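Local coordinates for ScaE cell-surface anchored scaffoldin protein (PDB 2ZF9), which carries a cohesin module that probably binds dockerin-bearing proteins and so attaches the cellulosome to the bacterial cell surface, at residues A[78-83]-A[128-133]; A[54-59]-A[123-128]. All blocks are in the same frame, centred on the assembly; numbering follows the deposited sequence.

How the interactions relate
Strand 124-132 runs through both contacts, and Ser128 belongs to each. From the N terminus, the chain first passes through 54-59, at the end of strand 50-58, and then through 78-83. It returns much later as 123-133. Interaction 2 closes the longer loop, from 54-59 to 123-128. Interaction 1 closes the loop from 78-83 to 128-133. The two loops cross rather than nest. In the sheet, strand 124-132 has strand 50-58 along one edge and the short strand 78-79, with 89-90 further along, on the other. The centres of the contacts lie about 17 Å apart. They still meet where CE1 of Phe129 packs 4.1 Å from N of Leu55.

Interaction 1 (A[78-83]-A[128-133]); sequences KLIPDE and SFVLQV
A short antiparallel edge pairing of the cohesin module joins Lys78 and Leu79 to the end of strand 124-132. Lys78 and Gln132 form a hydrogen-bonded pair. Gln132 N gives a short bond of 2.7 Å to Lys78 O, and Lys78 N returns a longer one to Gln132 O, on a lone pair. Two residues on, past the non-hydrogen-bonded pair Leu79-Leu131, Ile80 N points almost straight at Val130 O, at 2.9 Å with an N-H...O angle of 179°. A water then takes over from direct pairing, accepting from Val130 N and donating to Ile80 O.

Leu79 and Leu131 lie on the inner face. The two side chains cross obliquely, with CD1 of Leu79 3.9 Å from CD2 of Leu131. Leu79 has CG anti to its backbone nitrogen (chi1 -177°), which brings CD1 close to Val130 O and within 4.2 Å of CD2 of the Phe129 ring. Phe73 of strand 66-73 packs on both leucines.

Lys78 and Gln132 share the other face. The Gln132 chain is extended, and its amide is held at both ends. NE2 bonds to Asn48 O. OE1 accepts from a water at 2.6 Å, and that single water in turn accepts from NZ of the exposed Lys78. Ile80 points toward strand 124-132. Its CD1 rests 3.7 Å from OE1 of Gln132, and its CB meets CG1 of Val130 at 3.9 Å. The contact thus adds a short antiparallel strand to the side of strand 124-132 in the jelly-roll beta-sandwich of cohesins.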
loop_
_atom_site.group_PDB
_atom_site.type_symbol
_atom_site.label_atom_id
_atom_site.label_comp_id
_atom_site.label_asym_id
_atom_site.label_seq_id
_atom_site.Cartn_x
_atom_site.Cartn_y
_atom_site.Cartn_z
ATOM N N LYS A 78 11.553 -10.070 5.065
ATOM C CA LYS A 78 10.623 -11.167 5.318
ATOM C C LYS A 78 9.364 -10.637 5.994
ATOM O O LYS A 78 9.473 -9.908 6.982
ATOM C CB LYS A 78 11.294 -12.180 6.242
ATOM C CG LYS A 78 10.548 -13.489 6.428
ATOM C CD LYS A 78 11.286 -14.338 7.515
ATOM C CE LYS A 78 10.466 -15.549 7.983
ATOM N NZ LYS A 78 10.891 -15.960 9.350
ATOM N N LEU A 79 8.203 -11.014 5.475
ATOM C CA LEU A 79 6.900 -10.667 6.079
ATOM C C LEU A 79 6.653 -11.538 7.300
ATOM O O LEU A 79 6.640 -12.767 7.204
ATOM C CB LEU A 79 5.761 -10.852 5.078
ATOM C CG LEU A 79 4.329 -10.468 5.512
ATOM C CD1 LEU A 79 4.165 -8.945 5.747
ATOM C CD2 LEU A 79 3.367 -10.920 4.444
ATOM N N ILE A 80 6.429 -10.893 8.435
ATOM C CA ILE A 80 6.238 -11.599 9.691
ATOM C C ILE A 80 4.744 -11.658 10.128
ATOM O O ILE A 80 4.205 -10.651 10.553
ATOM C CB ILE A 80 7.074 -10.953 10.796
ATOM C CG1 ILE A 80 8.568 -10.851 10.393
ATOM C CG2 ILE A 80 6.901 -11.697 12.140
ATOM C CD1 ILE A 80 9.222 -12.218 9.977
ATOM N N PRO A 81 4.090 -12.835 10.010
ATOM C CA PRO A 81 2.681 -12.894 10.409
ATOM C C PRO A 81 2.606 -12.671 11.912
ATOM O O PRO A 81 3.587 -12.985 12.615
ATOM C CB PRO A 81 2.277 -14.333 10.060
ATOM C CG PRO A 81 3.316 -14.774 8.975
ATOM C CD PRO A 81 4.564 -14.141 9.494
ATOM N N ASP A 82 1.488 -12.142 12.415
ATOM C CA ASP A 82 1.405 -11.906 13.862
ATOM C C ASP A 82 1.061 -13.181 14.611
ATOM O O ASP A 82 1.040 -14.263 14.028
ATOM C CB ASP A 82 0.463 -10.753 14.216
ATOM C CG ASP A 82 -1.011 -11.060 13.932
ATOM O OD1 ASP A 82 -1.390 -12.250 13.766
ATOM O OD2 ASP A 82 -1.786 -10.077 13.853
ATOM N N GLU A 83 0.803 -13.048 15.908
ATOM C CA GLU A 83 0.598 -14.199 16.779
ATOM C C GLU A 83 -0.685 -14.964 16.411
ATOM O O GLU A 83 -0.824 -16.128 16.771
ATOM C CB GLU A 83 0.586 -13.752 18.251
ATOM C CG GLU A 83 -0.581 -12.765 18.623
ATOM C CD GLU A 83 -0.428 -12.084 20.000
ATOM O OE1 GLU A 83 0.635 -12.263 20.664
ATOM O OE2 GLU A 83 -1.390 -11.371 20.419
ATOM N N SER A 128 -1.618 -2.264 8.559
ATOM C CA SER A 128 -0.347 -2.301 9.220
ATOM C C SER A 128 0.236 -3.728 9.080
ATOM O O SER A 128 -0.500 -4.707 9.084
ATOM C CB SER A 128 -0.594 -1.904 10.693
ATOM O OG SER A 128 0.511 -2.213 11.463
ATOM N N PHE A 129 1.552 -3.855 8.985
ATOM C CA PHE A 129 2.194 -5.159 8.766
ATOM C C PHE A 129 3.660 -5.062 9.191
ATOM O O PHE A 129 4.182 -3.962 9.395
ATOM C CB PHE A 129 2.076 -5.630 7.281
ATOM C CG PHE A 129 2.593 -4.612 6.258
ATOM C CD1 PHE A 129 1.832 -3.488 5.930
ATOM C CD2 PHE A 129 3.854 -4.785 5.645
ATOM C CE1 PHE A 129 2.289 -2.568 4.973
ATOM C CE2 PHE A 129 4.318 -3.862 4.687
ATOM C CZ PHE A 129 3.533 -2.749 4.368
ATOM N N VAL A 130 4.305 -6.209 9.352
ATOM C CA VAL A 130 5.664 -6.233 9.907
ATOM C C VAL A 130 6.612 -6.889 8.901
ATOM O O VAL A 130 6.346 -8.012 8.451
ATOM C CB VAL A 130 5.707 -7.036 11.259
ATOM C CG1 VAL A 130 7.136 -7.200 11.796
ATOM C CG2 VAL A 130 4.840 -6.336 12.322
ATOM N N LEU A 131 7.725 -6.203 8.598
ATOM C CA LEU A 131 8.765 -6.738 7.740
ATOM C C LEU A 131 10.030 -6.838 8.558
ATOM O O LEU A 131 10.356 -5.931 9.323
ATOM C CB LEU A 131 9.006 -5.832 6.506
ATOM C CG LEU A 131 7.842 -5.792 5.510
ATOM C CD1 LEU A 131 8.118 -4.806 4.385
ATOM C CD2 LEU A 131 7.586 -7.182 4.942
ATOM N N GLN A 132 10.733 -7.949 8.403
ATOM C CA GLN A 132 11.985 -8.118 9.115
ATOM C C GLN A 132 13.218 -7.904 8.203
ATOM O O GLN A 132 13.320 -8.441 7.103
ATOM C CB GLN A 132 12.020 -9.469 9.845
ATOM C CG GLN A 132 13.323 -9.683 10.671
ATOM C CD GLN A 132 13.322 -11.006 11.425
ATOM O OE1 GLN A 132 12.839 -12.013 10.915
ATOM N NE2 GLN A 132 13.873 -11.003 12.651
ATOM N N VAL A 133 14.123 -7.077 8.685
ATOM C CA VAL A 133 15.359 -6.695 7.989
ATOM C C VAL A 133 16.379 -7.835 8.126
ATOM O O VAL A 133 16.412 -8.510 9.154
ATOM C CB VAL A 133 15.873 -5.402 8.643
ATOM C CG1 VAL A 133 17.232 -4.980 8.101
ATOM C CG2 VAL A 133 14.841 -4.283 8.459
HETATM O O HOH W 1 12.080 -14.392 11.675
HETATM O O HOH W 2 2.736 -8.596 9.353
#

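Interaction 2 (A[54-59]-A[123-128]); sequences ELSVEG and DGVLWS
One carbonyl accepts two backbone donors here: Leu55 O takes N-H groups from both Leu126 and Trp127. This is a classic beta bulge in the antiparallel pairing of strands 50-58 and 124-132 of the cohesin module. The bond from Leu126 N is the shorter, 2.8 Å against 3.2 Å from Trp127 N to the same Leu55 O. Both donors lie in the carbonyl plane. The bulge shifts the register by one residue. Leu55 pairs with Trp127 before it, its N bonded to Trp127 O, and Ser56 faces Val125 after it.

The bulge turns Leu126 toward the partner strand. CB of Leu126 meets CG2 of Val57 at 4.1 Å, and Leu69 and Tyr64 also touch Leu126. CD2 of Leu55 approaches CD1 of the Trp127 ring obliquely. These side chains belong to the buried side of the sheet.

On the opposite face Glu54 crosses Val125 at about a right angle. CG of Glu54 is anti to its carbonyl carbon (chi1 -65°), and the extended chain carries the carboxylate over CG2 of Val125, 3.5 Å from CD of Glu54. A water donates to OE2 of Glu54 and has a weak bond to OG of Ser128.

Val57 and Gly124 exchange two backbone bonds, Val57 N to Gly124 O and Gly124 N to Val57 O. Beyond them the Asp123 carboxylate takes over from the backbone ladder. Gly59 N donates a 3.0 Å hydrogen bond to OD2 of Asp123, from above the carboxylate plane, 40° out of it. OD1 accepts from Ala60 N. An alanine in place of Asp123 would probably leave both N-H groups without these acceptors and the loop that follows the strand less tightly held. CB of Asp123 sits 3.4 Å from Val57 O.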
loop_
_atom_site.group_PDB
_atom_site.type_symbol
_atom_site.label_atom_id
_atom_site.label_comp_id
_atom_site.label_asym_id
_atom_site.label_seq_id
_atom_site.Cartn_x
_atom_site.Cartn_y
_atom_site.Cartn_z
ATOM N N GLU A 54 3.201 0.760 7.532
ATOM C CA GLU A 54 1.806 1.180 7.308
ATOM C C GLU A 54 1.548 1.613 5.876
ATOM O O GLU A 54 2.323 2.381 5.299
ATOM C CB GLU A 54 1.435 2.349 8.238
ATOM C CG GLU A 54 1.454 1.952 9.722
ATOM C CD GLU A 54 1.378 3.133 10.666
ATOM O OE1 GLU A 54 1.827 4.264 10.326
ATOM O OE2 GLU A 54 0.838 2.909 11.765
ATOM N N LEU A 55 0.445 1.120 5.315
ATOM C CA LEU A 55 -0.113 1.680 4.104
ATOM C C LEU A 55 -1.222 2.633 4.514
ATOM O O LEU A 55 -2.199 2.229 5.157
ATOM C CB LEU A 55 -0.648 0.585 3.166
ATOM C CG LEU A 55 -1.442 0.984 1.901
ATOM C CD1 LEU A 55 -0.582 1.740 0.922
ATOM C CD2 LEU A 55 -1.966 -0.293 1.203
ATOM N N SER A 56 -1.055 3.909 4.158
ATOM C CA SER A 56 -2.030 4.956 4.522
ATOM C C SER A 56 -2.758 5.548 3.325
ATOM O O SER A 56 -2.249 5.494 2.200
ATOM C CB SER A 56 -1.305 6.094 5.281
ATOM O OG SER A 56 -0.809 5.582 6.521
ATOM N N VAL A 57 -3.935 6.125 3.598
ATOM C CA VAL A 57 -4.790 6.793 2.602
ATOM C C VAL A 57 -4.980 8.250 3.025
ATOM O O VAL A 57 -5.195 8.534 4.198
ATOM C CB VAL A 57 -6.207 6.157 2.554
ATOM C CG1 VAL A 57 -7.110 6.929 1.591
ATOM C CG2 VAL A 57 -6.159 4.691 2.132
ATOM N N GLU A 58 -4.855 9.170 2.080
ATOM C CA GLU A 58 -5.128 10.572 2.340
ATOM C C GLU A 58 -5.936 11.075 1.173
ATOM O O GLU A 58 -5.762 10.597 0.039
ATOM C CB GLU A 58 -3.802 11.341 2.428
ATOM C CG GLU A 58 -3.917 12.650 3.181
ATOM C CD GLU A 58 -2.607 13.477 3.171
ATOM O OE1 GLU A 58 -1.511 12.920 3.480
ATOM O OE2 GLU A 58 -2.706 14.688 2.867
ATOM N N GLY A 59 -6.875 11.984 1.435
ATOM C CA GLY A 59 -7.559 12.666 0.361
ATOM C C GLY A 59 -8.743 11.914 -0.200
ATOM O O GLY A 59 -9.265 12.316 -1.232
ATOM N N ASP A 123 -9.586 8.386 5.733
ATOM C CA ASP A 123 -8.173 8.616 5.617
ATOM C C ASP A 123 -7.487 8.016 6.845
ATOM O O ASP A 123 -8.152 7.700 7.840
ATOM C CB ASP A 123 -7.921 10.118 5.570
ATOM C CG ASP A 123 -8.223 10.715 4.218
ATOM O OD1 ASP A 123 -8.534 9.976 3.241
ATOM O OD2 ASP A 123 -8.146 11.959 4.132
ATOM N N GLY A 124 -6.171 7.875 6.778
ATOM C CA GLY A 124 -5.409 7.315 7.884
ATOM C C GLY A 124 -4.793 5.974 7.505
ATOM O O GLY A 124 -4.673 5.641 6.311
ATOM N N VAL A 125 -4.417 5.189 8.503
ATOM C CA VAL A 125 -3.765 3.890 8.241
ATOM C C VAL A 125 -4.799 2.837 7.776
ATOM O O VAL A 125 -5.748 2.501 8.508
ATOM C CB VAL A 125 -3.043 3.339 9.506
ATOM C CG1 VAL A 125 -2.489 1.920 9.257
ATOM C CG2 VAL A 125 -1.891 4.245 9.897
ATOM N N LEU A 126 -4.599 2.307 6.569
ATOM C CA LEU A 126 -5.466 1.272 6.052
ATOM C C LEU A 126 -4.998 -0.111 6.530
ATOM O O LEU A 126 -5.819 -0.942 7.009
ATOM C CB LEU A 126 -5.529 1.370 4.513
ATOM C CG LEU A 126 -6.647 0.641 3.773
ATOM C CD1 LEU A 126 -7.961 1.336 4.014
ATOM C CD2 LEU A 126 -6.346 0.520 2.236
ATOM N N TRP A 127 -3.688 -0.378 6.396
ATOM C CA TRP A 127 -3.147 -1.673 6.810
ATOM C C TRP A 127 -1.835 -1.468 7.515
ATOM O O TRP A 127 -1.049 -0.582 7.144
ATOM C CB TRP A 127 -2.918 -2.593 5.615
ATOM C CG TRP A 127 -4.145 -3.016 4.976
ATOM C CD1 TRP A 127 -4.708 -2.494 3.820
ATOM C CD2 TRP A 127 -4.996 -4.086 5.396
ATOM N NE1 TRP A 127 -5.876 -3.156 3.544
ATOM C CE2 TRP A 127 -6.071 -4.142 4.486
ATOM C CE3 TRP A 127 -4.956 -5.002 6.468
ATOM C CZ2 TRP A 127 -7.109 -5.094 4.595
ATOM C CZ3 TRP A 127 -5.984 -5.941 6.578
ATOM C CH2 TRP A 127 -7.041 -5.984 5.639
ATOM N N SER A 128 -1.618 -2.264 8.559
ATOM C CA SER A 128 -0.347 -2.301 9.220
ATOM C C SER A 128 0.236 -3.728 9.080
ATOM O O SER A 128 -0.500 -4.707 9.084
ATOM C CB SER A 128 -0.594 -1.904 10.693
ATOM O OG SER A 128 0.511 -2.213 11.463
HETATM O O HOH W 3 0.102 0.664 12.862
#